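Local coordinates for protein Exo-arabinanase (Penicillium chrysogenum, PDB 3A72) that probably releases arabinobiose from the ends of alpha-1,5-linked L-arabinan chains as an exo-acting glycosyl hydrolase, at residues 254-259 / 301-306; 273-278 / 350-355; 290-295 / 306-311; 314-319 / 329-334. One frame throughout, in Å; residues are numbered along the deposited sequence.

Contact 1: residues 254-259 / 301-306; sequences QRLVVS and GEWTEI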
loop_
_atom_site.group_PDB
_atom_site.type_symbol
_atom_site.label_atom_id
_atom_site.label_comp_id
_atom_site.label_asym_id
_atom_site.label_seq_id
_atom_site.Cartn_x
_atom_site.Cartn_y
_atom_site.Cartn_z
ATOM N N GLN A 254 -18.015 3.277 6.132
ATOM C CA GLN A 254 -18.912 3.523 5.000
ATOM C C GLN A 254 -18.569 2.557 3.870
ATOM O O GLN A 254 -17.414 2.505 3.401
ATOM C CB GLN A 254 -18.727 4.955 4.519
ATOM C CG GLN A 254 -19.679 5.356 3.412
ATOM C CD GLN A 254 -19.605 6.816 2.990
ATOM O OE1 GLN A 254 -19.065 7.676 3.716
ATOM N NE2 GLN A 254 -20.216 7.082 1.884
ATOM N N ARG A 255 -19.513 1.753 3.428
ATOM C CA ARG A 255 -19.288 0.821 2.316
ATOM C C ARG A 255 -19.192 1.648 1.036
ATOM O O ARG A 255 -20.026 2.511 0.746
ATOM C CB ARG A 255 -20.411 -0.193 2.228
ATOM C CG ARG A 255 -20.211 -1.209 1.133
ATOM C CD ARG A 255 -21.288 -2.264 1.063
ATOM N NE ARG A 255 -21.262 -3.198 2.180
ATOM C CZ ARG A 255 -21.112 -4.502 2.160
ATOM N NH1 ARG A 255 -20.967 -5.212 1.010
ATOM N NH2 ARG A 255 -21.116 -5.199 3.298
ATOM N N LEU A 256 -18.182 1.355 0.221
ATOM C CA LEU A 256 -18.042 2.017 -1.083
ATOM C C LEU A 256 -19.094 1.440 -2.021
ATOM O O LEU A 256 -19.084 0.230 -2.286
ATOM C CB LEU A 256 -16.599 1.849 -1.575
ATOM C CG LEU A 256 -16.176 2.638 -2.788
ATOM C CD1 LEU A 256 -14.668 2.733 -2.838
ATOM C CD2 LEU A 256 -16.703 2.050 -4.114
ATOM N N VAL A 257 -19.981 2.288 -2.563
ATOM C CA VAL A 257 -21.035 1.870 -3.454
ATOM C C VAL A 257 -20.773 2.460 -4.838
ATOM O O VAL A 257 -20.500 3.681 -4.953
ATOM C CB VAL A 257 -22.411 2.298 -2.930
ATOM C CG1 VAL A 257 -23.513 1.897 -3.927
ATOM C CG2 VAL A 257 -22.631 1.679 -1.517
ATOM N N VAL A 258 -20.845 1.598 -5.848
ATOM C CA VAL A 258 -20.543 1.955 -7.216
ATOM C C VAL A 258 -21.856 2.091 -7.979
ATOM O O VAL A 258 -22.739 1.230 -7.858
ATOM C CB VAL A 258 -19.626 0.890 -7.843
ATOM C CG1 VAL A 258 -19.178 1.302 -9.260
ATOM C CG2 VAL A 258 -18.419 0.669 -6.986
ATOM N N SER A 259 -21.998 3.160 -8.774
ATOM C CA SER A 259 -23.283 3.417 -9.438
ATOM C C SER A 259 -23.677 2.349 -10.453
ATOM O O SER A 259 -24.862 2.197 -10.739
ATOM C CB SER A 259 -23.303 4.803 -10.048
ATOM O OG SER A 259 -22.337 4.838 -11.098
ATOM N N GLY A 301 -21.967 10.265 -2.019
ATOM C CA GLY A 301 -22.723 9.607 -3.070
ATOM C C GLY A 301 -22.170 8.257 -3.457
ATOM O O GLY A 301 -21.732 7.480 -2.623
ATOM N N GLU A 302 -22.247 7.977 -4.749
ATOM C CA GLU A 302 -21.795 6.743 -5.351
ATOM C C GLU A 302 -20.570 7.018 -6.212
ATOM O O GLU A 302 -20.312 8.136 -6.676
ATOM C CB GLU A 302 -22.882 6.103 -6.184
ATOM C CG GLU A 302 -24.067 5.685 -5.313
ATOM C CD GLU A 302 -25.222 5.113 -6.012
ATOM O OE1 GLU A 302 -25.234 5.206 -7.270
ATOM O OE2 GLU A 302 -26.218 4.656 -5.315
ATOM N N TRP A 303 -19.809 5.967 -6.460
ATOM C CA TRP A 303 -18.591 5.992 -7.219
ATOM C C TRP A 303 -18.847 5.586 -8.650
ATOM O O TRP A 303 -19.704 4.744 -8.935
ATOM C CB TRP A 303 -17.571 4.999 -6.571
ATOM C CG TRP A 303 -17.153 5.490 -5.221
ATOM C CD1 TRP A 303 -17.962 5.600 -4.105
ATOM C CD2 TRP A 303 -15.849 5.951 -4.836
ATOM N NE1 TRP A 303 -17.216 6.134 -3.047
ATOM C CE2 TRP A 303 -15.925 6.341 -3.490
ATOM C CE3 TRP A 303 -14.620 6.057 -5.527
ATOM C CZ2 TRP A 303 -14.832 6.855 -2.804
ATOM C CZ3 TRP A 303 -13.532 6.565 -4.843
ATOM C CH2 TRP A 303 -13.649 6.948 -3.505
ATOM N N THR A 304 -18.099 6.196 -9.572
ATOM C CA THR A 304 -18.215 5.900 -10.988
ATOM C C THR A 304 -17.133 4.924 -11.396
ATOM O O THR A 304 -15.934 5.180 -11.201
ATOM C CB THR A 304 -18.092 7.151 -11.832
ATOM O OG1 THR A 304 -19.133 8.078 -11.444
ATOM C CG2 THR A 304 -18.283 6.852 -13.334
ATOM N N GLU A 305 -17.537 3.795 -11.979
ATOM C CA GLU A 305 -16.603 2.801 -12.517
ATOM C C GLU A 305 -16.148 3.259 -13.897
ATOM O O GLU A 305 -16.983 3.564 -14.763
ATOM C CB GLU A 305 -17.300 1.464 -12.603
ATOM C CG GLU A 305 -16.373 0.315 -12.933
ATOM C CD GLU A 305 -16.955 -1.080 -12.726
ATOM O OE1 GLU A 305 -18.210 -1.158 -12.681
ATOM O OE2 GLU A 305 -16.204 -2.046 -12.643
ATOM N N ILE A 306 -14.828 3.271 -14.111
ATOM C CA ILE A 306 -14.257 3.672 -15.391
ATOM C C ILE A 306 -13.323 2.610 -15.887
ATOM O O ILE A 306 -12.728 1.833 -15.091
ATOM C CB ILE A 306 -13.505 5.035 -15.291
ATOM C CG1 ILE A 306 -12.244 4.993 -14.457
ATOM C CG2 ILE A 306 -14.446 6.143 -14.852
ATOM C CD1 ILE A 306 -11.374 6.220 -14.547
HETATM O O HOH W 1 -20.091 5.154 -1.723
HETATM O O HOH W 2 -20.342 3.264 -12.202
#

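Contact 2: residues 273-278 / 350-355; sequences TPYGGE and DLKEVL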
loop_
_atom_site.group_PDB
_atom_site.type_symbol
_atom_site.label_atom_id
_atom_site.label_comp_id
_atom_site.label_asym_id
_atom_site.label_seq_id
_atom_site.Cartn_x
_atom_site.Cartn_y
_atom_site.Cartn_z
ATOM N N THR A 273 -6.446 13.331 -6.969
ATOM C CA THR A 273 -5.877 14.306 -7.916
ATOM C C THR A 273 -6.697 15.591 -7.860
ATOM O O THR A 273 -7.911 15.532 -7.729
ATOM C CB THR A 273 -5.909 13.764 -9.352
ATOM O OG1 THR A 273 -5.445 14.811 -10.224
ATOM C CG2 THR A 273 -7.269 13.309 -9.793
ATOM N N PRO A 274 -6.058 16.752 -8.100
ATOM C CA PRO A 274 -6.850 17.946 -8.350
ATOM C C PRO A 274 -7.701 17.918 -9.592
ATOM O O PRO A 274 -8.619 18.729 -9.712
ATOM C CB PRO A 274 -5.732 19.053 -8.513
ATOM C CG PRO A 274 -4.504 18.466 -7.900
ATOM C CD PRO A 274 -4.594 17.013 -8.093
ATOM N N TYR A 275 -7.358 17.060 -10.562
ATOM C CA TYR A 275 -8.118 17.009 -11.806
ATOM C C TYR A 275 -9.529 16.482 -11.566
ATOM O O TYR A 275 -9.788 15.705 -10.645
ATOM C CB TYR A 275 -7.376 16.112 -12.848
ATOM C CG TYR A 275 -6.359 16.888 -13.631
ATOM C CD1 TYR A 275 -5.208 17.365 -12.991
ATOM C CD2 TYR A 275 -6.521 17.209 -14.932
ATOM C CE1 TYR A 275 -4.277 18.106 -13.630
ATOM C CE2 TYR A 275 -5.562 17.981 -15.660
ATOM C CZ TYR A 275 -4.433 18.395 -14.945
ATOM O OH TYR A 275 -3.509 19.147 -15.704
ATOM N N GLY A 276 -10.401 16.902 -12.492
ATOM C CA GLY A 276 -11.733 16.386 -12.599
ATOM C C GLY A 276 -12.870 17.189 -12.098
ATOM O O GLY A 276 -14.032 16.856 -12.369
ATOM N N GLY A 277 -12.594 18.251 -11.336
ATOM C CA GLY A 277 -13.616 19.120 -10.800
ATOM C C GLY A 277 -13.080 19.929 -9.631
ATOM O O GLY A 277 -11.899 19.798 -9.239
ATOM N N GLU A 278 -13.960 20.725 -9.025
ATOM C CA GLU A 278 -13.566 21.655 -7.981
ATOM C C GLU A 278 -13.030 20.965 -6.734
ATOM O O GLU A 278 -12.257 21.537 -6.000
ATOM C CB GLU A 278 -14.774 22.504 -7.632
ATOM C CG GLU A 278 -14.568 23.213 -6.305
ATOM C CD GLU A 278 -15.808 23.362 -5.458
ATOM O OE1 GLU A 278 -16.867 22.695 -5.540
ATOM O OE2 GLU A 278 -15.692 24.256 -4.597
ATOM N N ASP A 350 -4.042 9.443 -18.714
ATOM C CA ASP A 350 -4.159 10.902 -18.806
ATOM C C ASP A 350 -5.476 11.316 -18.209
ATOM O O ASP A 350 -6.528 11.159 -18.845
ATOM C CB ASP A 350 -4.024 11.354 -20.252
ATOM C CG ASP A 350 -4.068 12.859 -20.399
ATOM O OD1 ASP A 350 -4.270 13.578 -19.401
ATOM O OD2 ASP A 350 -3.811 13.344 -21.563
ATOM N N LEU A 351 -5.452 11.819 -16.980
ATOM C CA LEU A 351 -6.660 12.199 -16.241
ATOM C C LEU A 351 -7.373 13.384 -16.878
ATOM O O LEU A 351 -8.591 13.565 -16.622
ATOM C CB LEU A 351 -6.348 12.454 -14.777
ATOM C CG LEU A 351 -5.737 11.226 -14.045
ATOM C CD1 LEU A 351 -5.310 11.651 -12.624
ATOM C CD2 LEU A 351 -6.658 10.047 -14.063
ATOM N N LYS A 352 -6.685 14.171 -17.695
ATOM C CA LYS A 352 -7.353 15.236 -18.453
ATOM C C LYS A 352 -8.416 14.618 -19.365
ATOM O O LYS A 352 -9.480 15.255 -19.595
ATOM C CB LYS A 352 -6.354 16.081 -19.228
ATOM C CG LYS A 352 -6.968 17.333 -19.878
ATOM C CD LYS A 352 -5.851 18.191 -20.502
ATOM C CE LYS A 352 -6.335 19.397 -21.313
ATOM N NZ LYS A 352 -5.281 20.478 -21.372
ATOM N N GLU A 353 -8.160 13.434 -19.895
ATOM C CA GLU A 353 -9.084 12.770 -20.799
ATOM C C GLU A 353 -9.994 11.784 -20.098
ATOM O O GLU A 353 -11.181 11.733 -20.446
ATOM C CB GLU A 353 -8.323 12.061 -21.926
ATOM C CG GLU A 353 -9.228 11.348 -22.896
ATOM C CD GLU A 353 -10.180 12.199 -23.680
ATOM O OE1 GLU A 353 -10.079 13.441 -23.625
ATOM O OE2 GLU A 353 -11.070 11.626 -24.351
ATOM N N VAL A 354 -9.488 10.991 -19.137
ATOM C CA VAL A 354 -10.277 9.827 -18.670
ATOM C C VAL A 354 -11.230 10.169 -17.532
ATOM O O VAL A 354 -12.142 9.360 -17.254
ATOM C CB VAL A 354 -9.371 8.624 -18.275
ATOM C CG1 VAL A 354 -8.513 8.222 -19.450
ATOM C CG2 VAL A 354 -8.522 8.894 -17.105
ATOM N N LEU A 355 -11.058 11.314 -16.898
ATOM C CA LEU A 355 -12.038 11.677 -15.831
ATOM C C LEU A 355 -13.224 12.436 -16.360
ATOM O O LEU A 355 -14.215 12.520 -15.583
ATOM C CB LEU A 355 -11.328 12.472 -14.737
ATOM C CG LEU A 355 -10.231 11.727 -14.010
ATOM C CD1 LEU A 355 -9.642 12.537 -12.862
ATOM C CD2 LEU A 355 -10.704 10.389 -13.467
ATOM O OXT LEU A 355 -13.089 12.944 -17.501
#

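Contact 3: residues 290-295 / 306-311; sequences GTLFIN and IPCPEE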
loop_
_atom_site.group_PDB
_atom_site.type_symbol
_atom_site.label_atom_id
_atom_site.label_comp_id
_atom_site.label_asym_id
_atom_site.label_seq_id
_atom_site.Cartn_x
_atom_site.Cartn_y
_atom_site.Cartn_z
ATOM N N GLY A 290 -10.438 -5.018 -12.665
ATOM C CA GLY A 290 -9.500 -4.316 -13.510
ATOM C C GLY A 290 -9.797 -2.842 -13.737
ATOM O O GLY A 290 -8.882 -2.064 -14.021
ATOM N N THR A 291 -11.050 -2.459 -13.600
ATOM C CA THR A 291 -11.528 -1.095 -13.708
ATOM C C THR A 291 -11.040 -0.266 -12.531
ATOM O O THR A 291 -10.400 -0.764 -11.605
ATOM C CB THR A 291 -13.061 -1.134 -13.788
ATOM O OG1 THR A 291 -13.464 -1.898 -12.677
ATOM C CG2 THR A 291 -13.554 -1.740 -15.080
ATOM N N LEU A 292 -11.364 1.023 -12.571
ATOM C CA LEU A 292 -11.118 1.939 -11.462
ATOM C C LEU A 292 -12.421 2.545 -11.011
ATOM O O LEU A 292 -13.424 2.559 -11.753
ATOM C CB LEU A 292 -10.126 3.047 -11.840
ATOM C CG LEU A 292 -8.689 2.553 -12.109
ATOM C CD1 LEU A 292 -7.919 3.670 -12.820
ATOM C CD2 LEU A 292 -7.972 2.156 -10.845
ATOM N N PHE A 293 -12.437 3.102 -9.796
ATOM C CA PHE A 293 -13.612 3.693 -9.181
ATOM C C PHE A 293 -13.274 5.117 -8.786
ATOM O O PHE A 293 -12.302 5.321 -8.064
ATOM C CB PHE A 293 -14.071 2.842 -7.982
ATOM C CG PHE A 293 -14.230 1.401 -8.367
ATOM C CD1 PHE A 293 -15.404 0.987 -9.025
ATOM C CD2 PHE A 293 -13.225 0.491 -8.166
ATOM C CE1 PHE A 293 -15.493 -0.314 -9.492
ATOM C CE2 PHE A 293 -13.340 -0.795 -8.629
ATOM C CZ PHE A 293 -14.480 -1.207 -9.267
ATOM N N ILE A 294 -14.058 6.084 -9.256
ATOM C CA ILE A 294 -13.740 7.464 -8.988
ATOM C C ILE A 294 -14.857 8.171 -8.254
ATOM O O ILE A 294 -16.043 7.815 -8.332
ATOM C CB ILE A 294 -13.340 8.208 -10.288
ATOM C CG1 ILE A 294 -14.531 8.437 -11.262
ATOM C CG2 ILE A 294 -12.200 7.476 -10.965
ATOM C CD1 ILE A 294 -14.190 9.341 -12.428
ATOM N N ASN A 295 -14.483 9.273 -7.579
ATOM C CA ASN A 295 -15.464 10.054 -6.815
ATOM C C ASN A 295 -15.025 11.513 -6.811
ATOM O O ASN A 295 -13.910 11.847 -6.308
ATOM C CB ASN A 295 -15.587 9.513 -5.403
ATOM C CG ASN A 295 -16.756 10.096 -4.680
ATOM O OD1 ASN A 295 -16.788 11.316 -4.435
ATOM N ND2 ASN A 295 -17.699 9.285 -4.273
ATOM N N ILE A 306 -14.828 3.271 -14.111
ATOM C CA ILE A 306 -14.257 3.672 -15.391
ATOM C C ILE A 306 -13.323 2.610 -15.887
ATOM O O ILE A 306 -12.728 1.833 -15.091
ATOM C CB ILE A 306 -13.505 5.035 -15.291
ATOM C CG1 ILE A 306 -12.244 4.993 -14.457
ATOM C CG2 ILE A 306 -14.446 6.143 -14.852
ATOM C CD1 ILE A 306 -11.374 6.220 -14.547
ATOM N N PRO A 307 -13.082 2.526 -17.199
ATOM C CA PRO A 307 -12.133 1.564 -17.722
ATOM C C PRO A 307 -10.720 1.854 -17.278
ATOM O O PRO A 307 -10.347 2.972 -16.915
ATOM C CB PRO A 307 -12.250 1.721 -19.259
ATOM C CG PRO A 307 -13.546 2.407 -19.485
ATOM C CD PRO A 307 -13.789 3.269 -18.295
ATOM N N CYS A 308 -9.877 0.839 -17.358
ATOM C CA CYS A 308 -8.453 0.974 -17.048
ATOM C C CYS A 308 -7.684 -0.013 -17.920
ATOM O O CYS A 308 -8.053 -1.159 -18.017
ATOM C CB CYS A 308 -8.255 0.703 -15.571
ATOM S SG CYS A 308 -6.515 0.725 -15.032
ATOM N N PRO A 309 -6.571 0.437 -18.547
ATOM C CA PRO A 309 -5.823 -0.465 -19.430
ATOM C C PRO A 309 -4.869 -1.389 -18.718
ATOM O O PRO A 309 -4.304 -2.291 -19.368
ATOM C CB PRO A 309 -5.009 0.487 -20.289
ATOM C CG PRO A 309 -4.798 1.680 -19.424
ATOM C CD PRO A 309 -6.067 1.835 -18.609
ATOM N N GLU A 310 -4.629 -1.235 -17.413
ATOM C CA GLU A 310 -3.776 -2.111 -16.631
ATOM C C GLU A 310 -4.577 -3.294 -16.104
ATOM O O GLU A 310 -5.705 -3.123 -15.663
ATOM C CB GLU A 310 -3.185 -1.347 -15.479
ATOM C CG GLU A 310 -2.240 -2.129 -14.605
ATOM C CD GLU A 310 -0.945 -2.506 -15.262
ATOM O OE1 GLU A 310 -0.514 -1.993 -16.286
ATOM O OE2 GLU A 310 -0.320 -3.427 -14.608
ATOM N N GLU A 311 -3.980 -4.467 -16.158
ATOM C CA GLU A 311 -4.643 -5.657 -15.628
ATOM C C GLU A 311 -4.968 -5.510 -14.162
ATOM O O GLU A 311 -4.343 -4.747 -13.422
ATOM C CB GLU A 311 -3.722 -6.855 -15.833
ATOM C CG GLU A 311 -2.436 -6.819 -15.032
ATOM C CD GLU A 311 -1.496 -8.008 -15.313
ATOM O OE1 GLU A 311 -1.546 -8.591 -16.437
ATOM O OE2 GLU A 311 -0.690 -8.339 -14.421
#

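Contact 4: residues 314-319 / 329-334; sequences YTRALR and LVVNSA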
loop_
_atom_site.group_PDB
_atom_site.type_symbol
_atom_site.label_atom_id
_atom_site.label_comp_id
_atom_site.label_asym_id
_atom_site.label_seq_id
_atom_site.Cartn_x
_atom_site.Cartn_y
_atom_site.Cartn_z
ATOM N N TYR A 314 -3.425 -8.076 -7.269
ATOM C CA TYR A 314 -3.505 -7.977 -5.828
ATOM C C TYR A 314 -2.837 -6.685 -5.333
ATOM O O TYR A 314 -1.696 -6.369 -5.708
ATOM C CB TYR A 314 -2.786 -9.151 -5.215
ATOM C CG TYR A 314 -2.839 -9.251 -3.692
ATOM C CD1 TYR A 314 -4.038 -9.362 -3.019
ATOM C CD2 TYR A 314 -1.680 -9.242 -2.974
ATOM C CE1 TYR A 314 -4.107 -9.438 -1.661
ATOM C CE2 TYR A 314 -1.701 -9.391 -1.595
ATOM C CZ TYR A 314 -2.917 -9.500 -0.942
ATOM O OH TYR A 314 -2.948 -9.694 0.423
ATOM N N THR A 315 -3.580 -5.938 -4.483
ATOM C CA THR A 315 -3.164 -4.633 -3.979
ATOM C C THR A 315 -2.493 -3.747 -5.043
ATOM O O THR A 315 -1.502 -3.068 -4.823
ATOM C CB THR A 315 -2.346 -4.785 -2.668
ATOM O OG1 THR A 315 -2.313 -3.482 -2.013
ATOM C CG2 THR A 315 -0.954 -5.294 -2.789
ATOM N N ARG A 316 -3.118 -3.749 -6.229
ATOM C CA ARG A 316 -2.675 -2.911 -7.330
ATOM C C ARG A 316 -2.523 -1.485 -6.850
ATOM O O ARG A 316 -3.409 -0.945 -6.189
ATOM C CB ARG A 316 -3.668 -3.049 -8.493
ATOM C CG ARG A 316 -3.225 -2.381 -9.772
ATOM C CD ARG A 316 -4.167 -2.661 -10.925
ATOM N NE ARG A 316 -5.453 -2.016 -10.677
ATOM C CZ ARG A 316 -6.431 -1.955 -11.564
ATOM N NH1 ARG A 316 -6.274 -2.426 -12.796
ATOM N NH2 ARG A 316 -7.603 -1.384 -11.250
ATOM N N ALA A 317 -1.379 -0.878 -7.177
ATOM C CA ALA A 317 -0.967 0.398 -6.595
ATOM C C ALA A 317 -1.231 1.528 -7.553
ATOM O O ALA A 317 -1.004 1.445 -8.763
ATOM C CB ALA A 317 0.503 0.357 -6.223
ATOM N N LEU A 318 -1.732 2.650 -7.026
ATOM C CA LEU A 318 -2.034 3.851 -7.785
ATOM C C LEU A 318 -1.120 4.984 -7.319
ATOM O O LEU A 318 -0.787 5.094 -6.129
ATOM C CB LEU A 318 -3.475 4.301 -7.549
ATOM C CG LEU A 318 -4.573 3.291 -7.857
ATOM C CD1 LEU A 318 -5.934 3.880 -7.545
ATOM C CD2 LEU A 318 -4.483 2.837 -9.305
ATOM N N ARG A 319 -0.807 5.908 -8.223
ATOM C CA ARG A 319 -0.093 7.125 -7.850
ATOM C C ARG A 319 -0.474 8.245 -8.826
ATOM O O ARG A 319 -0.348 8.098 -10.029
ATOM C CB ARG A 319 1.391 6.942 -7.806
ATOM C CG ARG A 319 2.111 8.183 -7.328
ATOM C CD ARG A 319 3.554 7.946 -6.924
ATOM N NE ARG A 319 3.616 7.088 -5.745
ATOM C CZ ARG A 319 3.346 7.490 -4.490
ATOM N NH1 ARG A 319 3.041 8.730 -4.224
ATOM N NH2 ARG A 319 3.397 6.599 -3.540
ATOM N N LEU A 329 -1.955 9.455 -13.978
ATOM C CA LEU A 329 -2.119 8.409 -12.994
ATOM C C LEU A 329 -1.310 7.152 -13.347
ATOM O O LEU A 329 -1.517 6.573 -14.425
ATOM C CB LEU A 329 -3.593 8.005 -12.935
ATOM C CG LEU A 329 -3.948 6.896 -11.924
ATOM C CD1 LEU A 329 -3.816 7.378 -10.493
ATOM C CD2 LEU A 329 -5.334 6.363 -12.214
ATOM N N VAL A 330 -0.451 6.709 -12.456
ATOM C CA VAL A 330 0.215 5.406 -12.512
ATOM C C VAL A 330 -0.699 4.361 -11.930
ATOM O O VAL A 330 -1.272 4.542 -10.842
ATOM C CB VAL A 330 1.509 5.488 -11.715
ATOM C CG1 VAL A 330 2.035 4.140 -11.265
ATOM C CG2 VAL A 330 2.595 6.224 -12.509
ATOM N N VAL A 331 -0.811 3.232 -12.650
ATOM C CA VAL A 331 -1.536 2.054 -12.220
ATOM C C VAL A 331 -0.558 0.875 -12.355
ATOM O O VAL A 331 -0.152 0.542 -13.467
ATOM C CB VAL A 331 -2.833 1.810 -13.026
ATOM C CG1 VAL A 331 -3.614 0.694 -12.378
ATOM C CG2 VAL A 331 -3.629 3.074 -13.177
ATOM N N ASN A 332 -0.146 0.293 -11.234
ATOM C CA ASN A 332 1.023 -0.607 -11.176
ATOM C C ASN A 332 0.623 -1.916 -10.558
ATOM O O ASN A 332 0.213 -1.937 -9.371
ATOM C CB ASN A 332 2.079 0.110 -10.354
ATOM C CG ASN A 332 3.310 -0.620 -9.934
ATOM O OD1 ASN A 332 3.782 -1.663 -10.539
ATOM N ND2 ASN A 332 3.905 -0.208 -8.914
ATOM N N SER A 333 0.709 -3.005 -11.298
ATOM C CA SER A 333 0.427 -4.340 -10.796
ATOM C C SER A 333 1.714 -5.156 -10.657
ATOM O O SER A 333 2.669 -4.990 -11.431
ATOM C CB SER A 333 -0.533 -5.091 -11.767
ATOM O OG SER A 333 -0.847 -6.370 -11.219
ATOM N N ALA A 334 1.697 -6.116 -9.721
ATOM C CA ALA A 334 2.738 -7.130 -9.610
ATOM C C ALA A 334 2.173 -8.522 -9.694
ATOM O O ALA A 334 2.875 -9.501 -9.367
ATOM C CB ALA A 334 3.600 -6.951 -8.354
HETATM O O HOH W 3 -0.946 -5.820 -8.387
#

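Contact 1: residues 254-259 / 301-306
Val257 and Val258 run past Glu302 and Trp303 at a steep 74° between the two chain directions, so the backbones meet in a single bridge, Val258 with Trp303, and then part. Two bonds close it. Trp303 N donates to Val257 O (2.8 Å), and Ser259 N donates to Trp303 O (2.8 Å). Water fills in at both ends: one molecule takes the N-H of Val257 and gives a hydrogen to Gly301 O, and another links Ser259 OG to Glu305 N.

Among the side chains the indole of Trp303 dominates. Leu256 crosses it at about a right angle, with CG 3.6 Å from the centroid of the five-membered ring of Trp303 and nearly on its normal, a CH-pi contact. Leu256 holds CG anti to its own N (chi1 -170°), which brings CG over that ring, and chi2 (160°) then carries CD1 over the centre of the indole. Trp303 NE1 is bound by Tyr239 OH. Farther along, Val258 CG1 rests on Glu305 CB at 3.8 Å, while the Glu305 carboxylate turns to Thr291, Ser260 and Thr262. Out at the surface, Glu302 OE1 comes 3.4 Å from Ser259 CB.

The contact joins the chain just after the outermost strand 254-255 of one blade to the chain leading into the outermost strand 304-306 of the next, in a six-bladed beta-propeller.

Contact 2: residues 273-278 / 350-355
Tyr275 leans across the start of the short C-terminal helix, 351-354, and touches the 350-355 segment with CB, CD2 and CE2. At its root, Tyr275 CB sits 4.3 Å from Leu351 CB and 4.2 Å from Leu355 CD1, lying against two residues four apart in sequence. Moving outward, Tyr275 CD2 comes to 4.1 Å from Lys352 N, and CE2 lies 4.1 Å from Lys352 CB. The ring and the lysine chain pass each other at a slant, and the amine end of Lys352 runs away from the tyrosine. At the tip, Tyr275 OH leaves the helix and bonds to Asp324 O.

Nearer the sheet, Thr273 CG2 meets Leu351 CD1 tip to tip at 3.8 Å, and it reaches Leu355 CD1 as well. With Thr273 OG1 anti to its own N (chi1 175°), the hydroxyl faces on along the chain and accepts from Tyr275 N at 3.0 Å, an ST turn that sets the start of the loop; Gly326 O is its second partner. On the helix side Asp350 is the N-cap: OD1 accepts from Lys352 N, which comes from above the carboxylate plane, and also forms a salt bridge with Arg327.

Lys296 NZ ties Gly276 O to Leu355 O of the chain end. The loop between strands 269-273 and 281-285 thus abuts the terminal helix, whose Leu351 packs against Ile283 and against Leu329 of strand 328-333.

Contact 3: residues 290-295 / 306-311
Leu292 and Ile306 face each other as an antiparallel hydrogen-bonded pair, with Leu292 N giving to Ile306 O at 3.0 Å and Ile306 N giving to Leu292 O at 2.8 Å. On the same side of the sheet, Leu292 CB touches Ile306 CG1 (3.9 Å). The isoleucine crosses Ile294 at about a right angle, its CD1 3.9 Å from Ile294 CG2. Ile306 can reach both neighbours because CG1 stands between its N and carbonyl carbon (chi1 68°), sending the ethyl branch over to the side chains of strand 292-295.

Past the pair, Cys308 takes over. Its SG packs on Leu292 CD1 at 3.9 Å, and its CB comes within 3.2 Å of Gly290 O. The thiol also receives a weak bond from Glu310 N.

The next shell fixes these pieces. Thr291 places CB 3.3 Å from Ile306 O while its hydroxyl bonds to Glu305 OE2. Arg316 bonds to the backbone oxygens of both Gly290 and Glu311 and so clips the two chains together at the end away from the sheet pairing, and the Glu310 carboxylate is held by Ser345 and Ser347.

Pro307 has no N-H to offer, and the chain beyond it does not carry the strand pairing on. Leu292 and Ile306 are therefore locked by direct backbone bonds, whereas the Gly290 end relies on carbon and sulfur packing and on the arginine.

Contact 4: residues 314-319 / 329-334
The side chain of Arg316 crosses Val331 at a slant and turns a face of its guanidinium to the valine, CG1 3.6 Å above the plane and toward its rim. The arginine starts out extended, with CG anti to N; the bend at chi3 (67°) then presents that face, with CD and NE each 3.7 Å from Val331 CG1, and leaves the N-H groups pointing along their own plane to their acceptors. NE is bound by Ser285 OG, and backbone oxygens of the preceding blade and the linker after it hold the other end.

On this side of the sheet Leu318 and Val331 lie side by side, pointing the same way, with Leu318 CD2 3.8 Å from Val331 CG1. The opposite side carries Ala317, Asn332, Arg319 and Val330. There the Arg319 CB sits beside Val330 CB (4.2 Å) before the chain swings off toward Asn28 and a salt bridge with Glu29.

Four backbone bonds keep these groups in step: Ala317 and Asn332 exchange a pair, both 2.9 Å, as do Arg319 and Val330, and Leu318 with Val331 is the non-hydrogen-bonded pair between. Where the strands separate, a water donates to Tyr314 O and accepts from Ala334 N.

Strand 317-320 is the innermost of its blade, lining the central channel of the beta-propeller, and 328-333 is the next out. Tyr314, just ahead, touches the bound arabinofuranose.

How the contacts relate
Contact 4 is the buried one, near the centre of the chain and next to the glycan pocket, and has three consecutive bridged pairs, where contact 3 has one. Contacts 1, 2 and 3 lie farther out and are only partly buried. Contacts 1 and 3 both use strand 304-306 and share Ile306: contact 1 ties the chain entering that strand to the preceding blade through one bridge and an indole, whereas contact 3 pairs it with strand 292-295. Contact 2 has no hydrogen bond between its segments and depends on apolar packing, with Leu355 reaching Ile294 of contact 3 and Leu351 reaching Leu329 of contact 4. Arg316 links contacts 3 and 4 with charged-to-backbone bonds across the blades.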